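Local structure of oxidoreductase, Gfo/Idh/MocA family (Vibrio cholerae, 1XEA) at residues P116-F121 against L276-A281. The protein is probably a nucleotide-dependent oxidoreductase of the Gfo/Idh/MocA family, with a Rossmann domain expected to bind NAD(P). Residues are numbered along the deposited sequence; the frame is centred on the assembly and turned at random.
Sequences PLYVGF and LQVAAA
V278 of helix 268-281 meets P116, just before strand 117-120, and Y118 within it. The contact is small, buried and apolar, with 159 Å² of surface covered in all. Each valine methyl has its own partner. CG1 touches the proline at CB, with V278 CG1 3.7 Å from P116 CB. CG2 turns to the tyrosine, with V278 CG2 4.0 Å from Y118 CE1 and 4.1 Å from Y118 CD1. This methyl approaches the ring obliquely. The Y118 and V278 side chains cross at about a right angle. The split follows from the valine torsion: CG1 lies anti to the backbone N (chi1 167°), while CG2 lies anti to the carbonyl carbon.

The polar end of Y118 is also tied to the same helix. Its OH hydrogen-bonds OD2 of D274, one turn before V278.

On the other side of the strand, L117 and V119 touch helix 100-112. Strand 117-120 is outermost, within this chain, in the five-stranded parallel sheet. The contact thus packs a helix from late in the chain against the N-terminal domain, whose parallel strands, in the order 28-33, 3-8, 66-69, 90-93, 117-120, form the sheet of the NAD-binding Rossmann fold.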
ATOM      1  N   PRO A 116     -13.410 -43.030   4.780  1.00 56.77           N
ATOM      2  CA  PRO A 116     -13.222 -41.679   4.263  1.00 54.50           C
ATOM      3  C   PRO A 116     -11.760 -41.462   3.900  1.00 52.78           C
ATOM      4  O   PRO A 116     -10.856 -41.847   4.648  1.00 52.84           O
ATOM      5  CB  PRO A 116     -13.658 -40.817   5.432  1.00 54.87           C
ATOM      6  CG  PRO A 116     -13.098 -41.580   6.581  1.00 56.44           C
ATOM      7  CD  PRO A 116     -13.481 -43.010   6.251  1.00 57.24           C
ATOM      8  N   LEU A 117     -11.550 -40.858   2.737  1.00 49.26           N
ATOM      9  CA  LEU A 117     -10.227 -40.544   2.230  1.00 46.30           C
ATOM     10  C   LEU A 117     -10.197 -39.033   2.021  1.00 46.10           C
ATOM     11  O   LEU A 117     -10.798 -38.506   1.086  1.00 45.89           O
ATOM     12  CB  LEU A 117      -9.990 -41.265   0.906  1.00 44.45           C
ATOM     13  CG  LEU A 117      -8.691 -40.938   0.169  1.00 44.27           C
ATOM     14  CD1 LEU A 117      -7.479 -41.317   1.018  1.00 42.45           C
ATOM     15  CD2 LEU A 117      -8.675 -41.695  -1.147  1.00 43.45           C
ATOM     16  N   TYR A 118      -9.492 -38.346   2.908  1.00 44.84           N
ATOM     17  CA  TYR A 118      -9.384 -36.895   2.870  1.00 43.50           C
ATOM     18  C   TYR A 118      -8.087 -36.422   2.219  1.00 42.98           C
ATOM     19  O   TYR A 118      -7.006 -36.902   2.565  1.00 42.38           O
ATOM     20  CB  TYR A 118      -9.436 -36.372   4.299  1.00 42.50           C
ATOM     21  CG  TYR A 118      -9.829 -34.931   4.432  1.00 41.53           C
ATOM     22  CD1 TYR A 118     -11.172 -34.571   4.560  1.00 41.68           C
ATOM     23  CD2 TYR A 118      -8.862 -33.926   4.473  1.00 39.17           C
ATOM     24  CE1 TYR A 118     -11.547 -33.252   4.734  1.00 41.61           C
ATOM     25  CE2 TYR A 118      -9.224 -32.599   4.647  1.00 41.90           C
ATOM     26  CZ  TYR A 118     -10.572 -32.266   4.779  1.00 41.88           C
ATOM     27  OH  TYR A 118     -10.943 -30.955   4.966  1.00 41.15           O
ATOM     28  N   VAL A 119      -8.191 -35.474   1.292  1.00 43.90           N
ATOM     29  CA  VAL A 119      -7.009 -34.931   0.626  1.00 43.74           C
ATOM     30  C   VAL A 119      -6.670 -33.566   1.241  1.00 43.52           C
ATOM     31  O   VAL A 119      -7.557 -32.748   1.484  1.00 42.95           O
ATOM     32  CB  VAL A 119      -7.237 -34.762  -0.894  1.00 43.08           C
ATOM     33  CG1 VAL A 119      -5.980 -34.220  -1.537  1.00 42.66           C
ATOM     34  CG2 VAL A 119      -7.617 -36.099  -1.525  1.00 40.78           C
ATOM     35  N   GLY A 120      -5.383 -33.328   1.476  1.00 43.68           N
ATOM     36  CA  GLY A 120      -4.952 -32.083   2.084  1.00 43.25           C
ATOM     37  C   GLY A 120      -4.818 -30.859   1.202  1.00 43.52           C
ATOM     38  O   GLY A 120      -3.755 -30.601   0.641  1.00 45.86           O
ATOM     39  N   PHE A 121      -5.894 -30.093   1.096  1.00 43.36           N
ATOM     40  CA  PHE A 121      -5.906 -28.874   0.298  1.00 42.43           C
ATOM     41  C   PHE A 121      -6.169 -27.705   1.240  1.00 41.70           C
ATOM     42  O   PHE A 121      -7.300 -27.224   1.343  1.00 43.53           O
ATOM     43  CB  PHE A 121      -7.022 -28.940  -0.733  1.00 42.10           C
ATOM     44  CG  PHE A 121      -6.730 -29.832  -1.904  1.00 41.68           C
ATOM     45  CD1 PHE A 121      -7.527 -30.950  -2.157  1.00 40.60           C
ATOM     46  CD2 PHE A 121      -5.728 -29.495  -2.817  1.00 41.49           C
ATOM     47  CE1 PHE A 121      -7.338 -31.714  -3.306  1.00 39.55           C
ATOM     48  CE2 PHE A 121      -5.525 -30.249  -3.972  1.00 39.91           C
ATOM     49  CZ  PHE A 121      -6.334 -31.359  -4.218  1.00 40.40           C
ATOM     50  N   LEU A 276     -10.478 -34.038  11.167  1.00 50.52           N
ATOM     51  CA  LEU A 276     -10.803 -34.812  12.354  1.00 51.82           C
ATOM     52  C   LEU A 276     -12.292 -35.128  12.442  1.00 53.69           C
ATOM     53  O   LEU A 276     -12.657 -36.252  12.779  1.00 54.90           O
ATOM     54  CB  LEU A 276     -10.337 -34.075  13.611  1.00 50.97           C
ATOM     55  CG  LEU A 276      -8.828 -33.827  13.747  1.00 51.03           C
ATOM     56  CD1 LEU A 276      -8.599 -33.001  14.987  1.00 48.05           C
ATOM     57  CD2 LEU A 276      -8.049 -35.143  13.807  1.00 48.15           C
ATOM     58  N   GLN A 277     -13.145 -34.149  12.142  1.00 54.30           N
ATOM     59  CA  GLN A 277     -14.589 -34.372  12.184  1.00 55.33           C
ATOM     60  C   GLN A 277     -14.921 -35.513  11.219  1.00 54.45           C
ATOM     61  O   GLN A 277     -15.616 -36.465  11.580  1.00 55.31           O
ATOM     62  CB  GLN A 277     -15.358 -33.100  11.782  1.00 57.94           C
ATOM     63  CG  GLN A 277     -15.024 -31.856  12.614  1.00 63.33           C
ATOM     64  CD  GLN A 277     -15.828 -30.609  12.209  1.00 66.87           C
ATOM     65  OE1 GLN A 277     -15.750 -30.127  11.065  1.00 67.61           O
ATOM     66  NE2 GLN A 277     -16.599 -30.078  13.159  1.00 67.66           N
ATOM     67  N   VAL A 278     -14.403 -35.420   9.998  1.00 52.84           N
ATOM     68  CA  VAL A 278     -14.627 -36.448   8.986  1.00 51.62           C
ATOM     69  C   VAL A 278     -14.168 -37.799   9.530  1.00 50.95           C
ATOM     70  O   VAL A 278     -14.918 -38.761   9.511  1.00 49.80           O
ATOM     71  CB  VAL A 278     -13.839 -36.129   7.662  1.00 52.16           C
ATOM     72  CG1 VAL A 278     -13.809 -37.345   6.735  1.00 51.57           C
ATOM     73  CG2 VAL A 278     -14.483 -34.956   6.936  1.00 49.73           C
ATOM     74  N   ALA A 279     -12.933 -37.856  10.017  1.00 50.69           N
ATOM     75  CA  ALA A 279     -12.371 -39.086  10.554  1.00 51.43           C
ATOM     76  C   ALA A 279     -13.222 -39.673  11.668  1.00 52.25           C
ATOM     77  O   ALA A 279     -13.479 -40.875  11.696  1.00 53.07           O
ATOM     78  CB  ALA A 279     -10.963 -38.833  11.063  1.00 51.07           C
ATOM     79  N   ALA A 280     -13.646 -38.829  12.599  1.00 53.23           N
ATOM     80  CA  ALA A 280     -14.460 -39.287  13.720  1.00 53.88           C
ATOM     81  C   ALA A 280     -15.891 -39.632  13.297  1.00 54.21           C
ATOM     82  O   ALA A 280     -16.654 -40.198  14.076  1.00 55.00           O
ATOM     83  CB  ALA A 280     -14.479 -38.222  14.817  1.00 52.70           C
ATOM     84  N   ALA A 281     -16.256 -39.288  12.068  1.00 53.55           N
ATOM     85  CA  ALA A 281     -17.592 -39.571  11.572  1.00 53.68           C
ATOM     86  C   ALA A 281     -17.558 -40.672  10.518  1.00 55.57           C
ATOM     87  O   ALA A 281     -18.600 -41.104  10.021  1.00 55.46           O
ATOM     88  CB  ALA A 281     -18.192 -38.316  10.982  1.00 52.91           C
TER